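Local coordinates for protein adhesin A (Fusobacterium nucleatum, PDB 3ETZ) that probably mediates bacterial adhesion as an antiparallel helical hairpin that assembles into oligomers through a motif known as the leucine chain, at residues Y18-L21 and A22-E26. The protein carries 1 engineered substitution. Numbering follows the deposited sequence.
Sequences YQNL and ANQEE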
loop_
_atom_site.group_PDB
_atom_site.type_symbol
_atom_site.label_atom_id
_atom_site.label_comp_id
_atom_site.label_asym_id
_atom_site.label_seq_id
_atom_site.Cartn_x
_atom_site.Cartn_y
_atom_site.Cartn_z
ATOM N N TYR A 18 30.344 -9.838 -7.327
ATOM C CA TYR A 18 29.697 -10.217 -6.090
ATOM C C TYR A 18 29.474 -9.000 -5.174
ATOM O O TYR A 18 28.393 -8.808 -4.630
ATOM C CB TYR A 18 30.559 -11.278 -5.384
ATOM C CG TYR A 18 30.189 -11.490 -3.939
ATOM C CD1 TYR A 18 30.898 -10.853 -2.921
ATOM C CD2 TYR A 18 29.149 -12.340 -3.589
ATOM C CE1 TYR A 18 30.578 -11.059 -1.575
ATOM C CE2 TYR A 18 28.820 -12.569 -2.246
ATOM C CZ TYR A 18 29.537 -11.926 -1.255
ATOM O OH TYR A 18 29.221 -12.130 0.057
ATOM N N GLN A 19 30.496 -8.167 -4.998
ATOM C CA GLN A 19 30.342 -7.005 -4.118
ATOM C C GLN A 19 29.260 -6.057 -4.625
ATOM O O GLN A 19 28.522 -5.465 -3.840
ATOM C CB GLN A 19 31.642 -6.190 -3.988
ATOM C CG GLN A 19 32.856 -6.921 -3.415
ATOM C CD GLN A 19 32.650 -7.448 -2.007
ATOM O OE1 GLN A 19 31.781 -6.982 -1.275
ATOM N NE2 GLN A 19 33.476 -8.423 -1.611
ATOM N N ASN A 20 29.197 -5.880 -5.936
ATOM C CA ASN A 20 28.183 -5.000 -6.506
ATOM C C ASN A 20 26.810 -5.623 -6.325
ATOM O O ASN A 20 25.869 -4.945 -5.931
ATOM C CB ASN A 20 28.448 -4.752 -7.998
ATOM C CG ASN A 20 27.367 -3.895 -8.640
ATOM O OD1 ASN A 20 26.646 -4.340 -9.543
ATOM N ND2 ASN A 20 27.241 -2.660 -8.164
ATOM N N LEU A 21 26.698 -6.908 -6.615
ATOM C CA LEU A 21 25.416 -7.595 -6.482
ATOM C C LEU A 21 24.887 -7.461 -5.060
ATOM O O LEU A 21 23.697 -7.168 -4.839
ATOM C CB LEU A 21 25.576 -9.075 -6.830
ATOM C CG LEU A 21 24.333 -9.939 -6.635
ATOM C CD1 LEU A 21 23.231 -9.382 -7.529
ATOM C CD2 LEU A 21 24.637 -11.422 -6.974
ATOM N N ALA A 22 25.774 -7.656 -4.090
ATOM C CA ALA A 22 25.393 -7.549 -2.693
ATOM C C ALA A 22 24.871 -6.143 -2.357
ATOM O O ALA A 22 23.889 -5.992 -1.620
ATOM C CB ALA A 22 26.577 -7.887 -1.816
ATOM N N ASN A 23 25.520 -5.116 -2.895
ATOM C CA ASN A 23 25.108 -3.731 -2.626
ATOM C C ASN A 23 23.744 -3.430 -3.252
ATOM O O ASN A 23 22.925 -2.697 -2.678
ATOM C CB ASN A 23 26.124 -2.722 -3.198
ATOM C CG ASN A 23 27.377 -2.589 -2.349
ATOM O OD1 ASN A 23 27.405 -2.957 -1.174
ATOM N ND2 ASN A 23 28.420 -2.037 -2.943
ATOM N N GLN A 24 23.519 -3.973 -4.442
ATOM C CA GLN A 24 22.271 -3.742 -5.147
ATOM C C GLN A 24 21.126 -4.504 -4.473
ATOM O O GLN A 24 20.027 -3.976 -4.347
ATOM C CB GLN A 24 22.401 -4.144 -6.637
ATOM C CG GLN A 24 23.437 -3.329 -7.479
ATOM C CD GLN A 24 23.297 -1.780 -7.387
ATOM O OE1 GLN A 24 22.186 -1.225 -7.285
ATOM N NE2 GLN A 24 24.441 -1.087 -7.442
ATOM N N GLU A 25 21.370 -5.744 -4.058
ATOM C CA GLU A 25 20.325 -6.520 -3.384
ATOM C C GLU A 25 19.943 -5.819 -2.078
ATOM O O GLU A 25 18.756 -5.750 -1.729
ATOM C CB GLU A 25 20.806 -7.946 -3.099
ATOM C CG GLU A 25 19.833 -8.807 -2.298
ATOM C CD GLU A 25 18.591 -9.224 -3.084
ATOM O OE1 GLU A 25 18.683 -9.433 -4.317
ATOM O OE2 GLU A 25 17.519 -9.361 -2.449
ATOM N N GLU A 26 20.947 -5.316 -1.354
ATOM C CA GLU A 26 20.737 -4.592 -0.096
ATOM C C GLU A 26 19.949 -3.285 -0.318
ATOM O O GLU A 26 19.020 -2.966 0.419
ATOM C CB GLU A 26 22.092 -4.261 0.538
ATOM C CG GLU A 26 22.041 -3.269 1.676
ATOM C CD GLU A 26 23.428 -2.918 2.185
ATOM O OE1 GLU A 26 24.280 -2.442 1.390
ATOM O OE2 GLU A 26 23.664 -3.120 3.388
#
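Q24 lies back alongside the side chain of N20, one turn earlier. Its CG lies against the backbone, 3.3 Å from N20 O, and the two side chains run across each other at a slant with their amide planes turned 50° apart. A chi1 of -63°, with CG beside the backbone N, carries Q24 CG back to N20, and the bend at chi2 then turns Q24 CD away from N20 CG. Below this pair the main chain closes the same turn, Q24 N donating to N20 O at 2.9 Å.

N23 lays a face of its amide over Q19 O: its CG comes within 3.4 Å of Q19 O, so that the amide carbon rests on a carbonyl that also receives N23 N. That bond is the longest of the four i to i+4 bonds that join residues 18-21 to 22-26, with N23 N 3.2 Å from Q19 O. On other faces of the helix, A22 CB touches Y18 O at 3.5 Å and E25 CB approaches L21 O at the same distance, while A22 N and E25 N donate to these two oxygens.

All of this is helical packing on an exposed surface, where methylene and methyl groups lie over backbone carbonyls of the turn before. Both segments belong to the long helix 5-63, whose partner in the antiparallel hairpin is helix 70-108; near the end of that second helix, R108 forms a salt bridge with the carboxylate of E25.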